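Local coordinates for predicted sugar phosphatases of the HAD superfamily (Cytophaga hutchinsonii, PDB 2HX1), which probably hydrolyses phosphate esters, possibly of sugars, as a magnesium-binding phosphatase of the haloacid dehalogenase (HAD) superfamily, at residues 22-27 with 250-255; 134-139 with 162-167. One frame throughout, in Å; residues are numbered along the deposited sequence.

Contact 1 (22-27 with 250-255); sequences FGVLKT and ALVLTG. With MG (magnesium ion), chain E.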
loop_
_atom_site.group_PDB
_atom_site.type_symbol
_atom_site.label_atom_id
_atom_site.label_comp_id
_atom_site.label_asym_id
_atom_site.label_seq_id
_atom_site.Cartn_x
_atom_site.Cartn_y
_atom_site.Cartn_z
ATOM N N PHE A 22 12.767 -24.479 -0.075
ATOM C CA PHE A 22 11.354 -24.747 0.178
ATOM C C PHE A 22 10.497 -24.534 -1.074
ATOM O O PHE A 22 10.611 -23.503 -1.766
ATOM C CB PHE A 22 10.824 -23.944 1.376
ATOM C CG PHE A 22 11.113 -24.577 2.714
ATOM C CD1 PHE A 22 10.342 -25.632 3.184
ATOM C CD2 PHE A 22 12.156 -24.110 3.522
ATOM C CE1 PHE A 22 10.616 -26.227 4.435
ATOM C CE2 PHE A 22 12.426 -24.695 4.771
ATOM C CZ PHE A 22 11.649 -25.745 5.225
ATOM N N GLY A 23 9.677 -25.538 -1.366
ATOM C CA GLY A 23 8.833 -25.587 -2.554
ATOM C C GLY A 23 9.475 -26.208 -3.765
ATOM O O GLY A 23 8.822 -26.348 -4.816
ATOM N N VAL A 24 10.746 -26.561 -3.619
ATOM C CA VAL A 24 11.591 -27.052 -4.703
ATOM C C VAL A 24 12.271 -28.378 -4.314
ATOM O O VAL A 24 12.173 -29.368 -5.037
ATOM C CB VAL A 24 12.665 -26.003 -5.047
ATOM C CG1 VAL A 24 13.576 -26.479 -6.181
ATOM C CG2 VAL A 24 11.995 -24.637 -5.403
ATOM N N LEU A 25 12.977 -28.384 -3.194
ATOM C CA LEU A 25 13.682 -29.577 -2.712
ATOM C C LEU A 25 12.908 -30.271 -1.603
ATOM O O LEU A 25 13.034 -31.481 -1.414
ATOM C CB LEU A 25 15.059 -29.223 -2.157
ATOM C CG LEU A 25 16.090 -28.587 -3.086
ATOM C CD1 LEU A 25 17.379 -28.341 -2.300
ATOM C CD2 LEU A 25 16.332 -29.436 -4.321
ATOM N N LYS A 26 12.132 -29.493 -0.860
ATOM C CA LYS A 26 11.404 -30.005 0.293
ATOM C C LYS A 26 10.178 -29.145 0.557
ATOM O O LYS A 26 10.068 -28.034 0.027
ATOM C CB LYS A 26 12.323 -30.066 1.518
ATOM C CG LYS A 26 12.873 -28.725 1.972
ATOM C CD LYS A 26 13.781 -28.914 3.187
ATOM C CE LYS A 26 14.309 -27.602 3.721
ATOM N NZ LYS A 26 14.938 -27.751 5.065
ATOM N N THR A 27 9.260 -29.687 1.361
ATOM C CA THR A 27 7.970 -29.064 1.680
ATOM C C THR A 27 7.670 -29.302 3.154
ATOM O O THR A 27 8.558 -29.719 3.905
ATOM C CB THR A 27 6.821 -29.650 0.868
ATOM O OG1 THR A 27 6.742 -31.074 1.093
ATOM C CG2 THR A 27 7.015 -29.363 -0.599
ATOM N N ALA A 250 14.395 -21.239 -13.860
ATOM C CA ALA A 250 13.405 -22.282 -14.062
ATOM C C ALA A 250 12.399 -22.218 -12.940
ATOM O O ALA A 250 12.757 -22.369 -11.762
ATOM C CB ALA A 250 14.068 -23.679 -14.136
ATOM N N LEU A 251 11.159 -21.922 -13.298
ATOM C CA LEU A 251 10.025 -22.021 -12.386
ATOM C C LEU A 251 9.608 -23.484 -12.249
ATOM O O LEU A 251 9.232 -24.131 -13.243
ATOM C CB LEU A 251 8.809 -21.255 -12.913
ATOM C CG LEU A 251 7.617 -21.282 -11.940
ATOM C CD1 LEU A 251 7.910 -20.474 -10.645
ATOM C CD2 LEU A 251 6.344 -20.793 -12.591
ATOM N N VAL A 252 9.637 -23.987 -11.023
ATOM C CA VAL A 252 8.997 -25.283 -10.727
ATOM C C VAL A 252 7.602 -25.099 -10.155
ATOM O O VAL A 252 7.270 -24.045 -9.594
ATOM C CB VAL A 252 9.829 -26.177 -9.821
ATOM C CG1 VAL A 252 11.023 -26.668 -10.595
ATOM C CG2 VAL A 252 10.206 -25.470 -8.524
ATOM N N LEU A 253 6.767 -26.120 -10.323
ATOM C CA LEU A 253 5.352 -25.994 -9.979
ATOM C C LEU A 253 4.996 -26.746 -8.677
ATOM O O LEU A 253 3.818 -26.978 -8.383
ATOM C CB LEU A 253 4.501 -26.467 -11.170
ATOM C CG LEU A 253 4.743 -25.713 -12.492
ATOM C CD1 LEU A 253 4.065 -26.429 -13.691
ATOM C CD2 LEU A 253 4.296 -24.239 -12.370
ATOM N N THR A 254 6.029 -27.085 -7.892
ATOM C CA THR A 254 5.862 -27.880 -6.714
ATOM C C THR A 254 5.665 -27.051 -5.448
ATOM O O THR A 254 5.636 -27.612 -4.355
ATOM C CB THR A 254 7.067 -28.836 -6.505
ATOM O OG1 THR A 254 8.300 -28.126 -6.706
ATOM C CG2 THR A 254 6.979 -30.020 -7.468
ATOM N N GLY A 255 5.507 -25.741 -5.585
ATOM C CA GLY A 255 5.480 -24.852 -4.416
ATOM C C GLY A 255 4.453 -23.753 -4.529
ATOM O O GLY A 255 3.302 -24.026 -4.853
HETATM MG MG MG E . 10.580 -21.580 -2.355
HETATM O O HOH W 1 10.843 -29.253 -7.354
HETATM O O HOH W 2 11.627 -21.106 -0.656
HETATM O O HOH W 3 10.781 -19.541 -3.006
HETATM O O HOH W 4 8.845 -21.400 -1.383
#
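Thr254 and Gly23 are joined by a short side-chain-to-backbone hydrogen bond, Thr254 OG1 giving its proton to Gly23 O at 2.6 Å. The first torsion of Thr254 (chi1 45°) sets OG1 between its own backbone N and carbonyl carbon, facing the turn at 22-27. The hydroxyl comes in at a slant, with a C=O...O angle of 141° and a tilt of 27° from the carbonyl plane. Beside this bond the two backbones pack tightly, Gly23 CA lying 3.9 Å from Gly255 CA with no side chain on either residue. Deeper down, Val24 and Val252 cross at about a right angle and touch through single methyls, CG2 to CG2 at 3.7 Å, and both also touch Val231 of strand 228-232.

The turn follows strand 16-19 of the Rossmann-like HAD core and holds the end of the first HAD motif, here in the form DxxGV, which starts at Asp20. It is closed by Gly23 N bonding to Lys26 O at 2.9 Å. Phe22 O binds the magnesium ion at 2.0 Å, alongside Asp20, Asp233 and three waters.

Away from the valines the contact loosens. A water donates to both Val24 O and Thr254 OG1, so that this hydroxyl gives one hydrogen bond and accepts another. Thr27 CG2 only skirts Thr254 O at 4.4 Å, and the exposed side chain of Phe22 leaves its backbone away from 250-255.

Contact 2 (134-139 with 162-167); sequences NALVLL and IPAIVA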
loop_
_atom_site.group_PDB
_atom_site.type_symbol
_atom_site.label_atom_id
_atom_site.label_comp_id
_atom_site.label_asym_id
_atom_site.label_seq_id
_atom_site.Cartn_x
_atom_site.Cartn_y
_atom_site.Cartn_z
ATOM N N ASN A 134 21.501 -1.729 19.872
ATOM C CA ASN A 134 22.014 -1.058 18.671
ATOM C C ASN A 134 21.494 -1.662 17.382
ATOM O O ASN A 134 21.754 -1.141 16.297
ATOM C CB ASN A 134 23.540 -1.097 18.705
ATOM C CG ASN A 134 24.110 -0.331 19.883
ATOM O OD1 ASN A 134 23.484 0.588 20.406
ATOM N ND2 ASN A 134 25.279 -0.727 20.322
ATOM N N ALA A 135 20.741 -2.755 17.491
ATOM C CA ALA A 135 20.075 -3.335 16.322
ATOM C C ALA A 135 18.989 -4.303 16.767
ATOM O O ALA A 135 18.997 -4.823 17.897
ATOM C CB ALA A 135 21.094 -4.056 15.358
ATOM N N LEU A 136 18.062 -4.552 15.859
ATOM C CA LEU A 136 17.021 -5.551 16.053
ATOM C C LEU A 136 17.080 -6.519 14.884
ATOM O O LEU A 136 17.067 -6.078 13.736
ATOM C CB LEU A 136 15.648 -4.876 16.082
ATOM C CG LEU A 136 14.429 -5.795 15.966
ATOM C CD1 LEU A 136 14.333 -6.666 17.233
ATOM C CD2 LEU A 136 13.160 -4.974 15.733
ATOM N N VAL A 137 17.121 -7.819 15.163
ATOM C CA VAL A 137 16.972 -8.834 14.094
ATOM C C VAL A 137 15.770 -9.733 14.291
ATOM O O VAL A 137 15.521 -10.212 15.391
ATOM C CB VAL A 137 18.243 -9.669 13.932
ATOM C CG1 VAL A 137 19.350 -8.762 13.557
ATOM C CG2 VAL A 137 18.606 -10.396 15.233
ATOM N N LEU A 138 15.012 -9.938 13.221
ATOM C CA LEU A 138 13.903 -10.898 13.192
ATOM C C LEU A 138 14.393 -12.222 12.554
ATOM O O LEU A 138 14.853 -12.242 11.414
ATOM C CB LEU A 138 12.696 -10.300 12.446
ATOM C CG LEU A 138 11.619 -9.672 13.342
ATOM C CD1 LEU A 138 12.288 -8.719 14.324
ATOM C CD2 LEU A 138 10.556 -8.962 12.526
ATOM N N LEU A 139 14.356 -13.313 13.329
ATOM C CA LEU A 139 15.038 -14.573 12.934
ATOM C C LEU A 139 14.091 -15.767 12.756
ATOM O O LEU A 139 14.335 -16.631 11.899
ATOM C CB LEU A 139 16.105 -14.968 13.966
ATOM C CG LEU A 139 17.266 -13.996 14.188
ATOM C CD1 LEU A 139 17.994 -14.412 15.430
ATOM C CD2 LEU A 139 18.219 -13.993 12.981
ATOM N N ILE A 162 17.736 2.602 15.231
ATOM C CA ILE A 162 18.601 1.442 14.994
ATOM C C ILE A 162 18.109 0.678 13.748
ATOM O O ILE A 162 16.933 0.746 13.408
ATOM C CB ILE A 162 18.624 0.463 16.236
ATOM C CG1 ILE A 162 17.223 -0.115 16.475
ATOM C CG2 ILE A 162 19.210 1.149 17.459
ATOM C CD1 ILE A 162 17.029 -0.913 17.731
ATOM N N PRO A 163 18.999 -0.071 13.081
ATOM C CA PRO A 163 18.521 -0.907 11.983
ATOM C C PRO A 163 17.636 -2.071 12.456
ATOM O O PRO A 163 17.933 -2.723 13.458
ATOM C CB PRO A 163 19.817 -1.428 11.354
ATOM C CG PRO A 163 20.782 -1.435 12.446
ATOM C CD PRO A 163 20.452 -0.213 13.274
ATOM N N ALA A 164 16.530 -2.288 11.758
ATOM C CA ALA A 164 15.696 -3.462 11.938
ATOM C C ALA A 164 15.899 -4.343 10.704
ATOM O O ALA A 164 15.680 -3.882 9.569
ATOM C CB ALA A 164 14.225 -3.076 12.102
ATOM N N ILE A 165 16.353 -5.580 10.929
ATOM C CA ILE A 165 16.778 -6.512 9.856
ATOM C C ILE A 165 15.914 -7.800 9.870
ATOM O O ILE A 165 15.634 -8.385 10.933
ATOM C CB ILE A 165 18.285 -6.899 10.046
ATOM C CG1 ILE A 165 19.183 -5.670 10.026
ATOM C CG2 ILE A 165 18.819 -7.858 8.950
ATOM C CD1 ILE A 165 20.548 -5.954 10.581
ATOM N N VAL A 166 15.511 -8.270 8.698
ATOM C CA VAL A 166 14.879 -9.582 8.570
ATOM C C VAL A 166 15.306 -10.211 7.242
ATOM O O VAL A 166 15.590 -9.495 6.293
ATOM C CB VAL A 166 13.297 -9.449 8.657
ATOM C CG1 VAL A 166 12.719 -8.653 7.455
ATOM C CG2 VAL A 166 12.617 -10.834 8.769
ATOM N N ALA A 167 15.328 -11.541 7.181
ATOM C CA ALA A 167 15.423 -12.298 5.917
ATOM C C ALA A 167 14.131 -12.099 5.132
ATOM O O ALA A 167 13.039 -12.141 5.707
ATOM C CB ALA A 167 15.599 -13.784 6.187
#
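Ile162 and Pro163 fit around the carbonyl of Asn134 where the two strands first come together. Ile162 CB lies 3.5 Å from Asn134 O, and Pro163 CD approaches the same oxygen at 3.4 Å. With Ile162 CG1 between the backbone N and carbonyl carbon (chi1 63°) and the chain extended beyond it, CD1 reaches forward over the backbone of Ala135. The small Ala135 makes room on its other flank for the proline ring, CB meeting Pro163 CG at 3.9 Å. The side chain of Asn134 leaves its backbone away from 162-167, and its ND2 hydrogen-bonds to Gly97 O.

From here the strands run parallel, 22° apart in direction. Leu136 is gripped through both its N-H and its C=O: its N donates to Pro163 O at 3.0 Å, and its O accepts from Ile165 N at 2.9 Å. Leu138 N then donates to Ile165 O at 2.8 Å in an almost straight bond (177°).

The two faces differ in relief. On one, Val137 and Ile165 stand side by side and point the same way, Val137 CG1 against Ile165 CB at 4.1 Å, forming a ridge that meets helix 83-94 through Ile91, Thr87 and Tyr90. On the other, Ala164 is a low spot: Leu136 CD2 leans over its methyl while Leu157 of helix 146-159 packs onto it and Phe199 of the adjacent strand 199-202 touches it as well. Farther along, Val166 swings CG2 against Leu138 CB, 3.7 Å away.

Strand 133-138, helix 146-159 and strand 164-167 form a classic beta-alpha-beta crossover, which places these two strands next to each other in the parallel five-stranded sheet, with helices on both faces.

In the fold
From the N terminus the chain runs through strand 16-19 into 22-27, the first half of contact 1, and adds strands 48-53 and 80-82 to the six-stranded core sheet. It then leaves for the second, five-stranded sheet, an insertion consistent with a HAD cap domain, where contact 2 closes a short loop around helix 146-159. After strand 199-202 it returns to the core, and 250-255 closes the long loop of contact 1. Contact 2 therefore lies wholly within that long loop, and the two do not cross. One ties the metal-binding turn to the end of core strand 248-252 and the loop after it; the other unites neighbouring strands of the second sheet, the probable cap. Their centres are 28 Å apart.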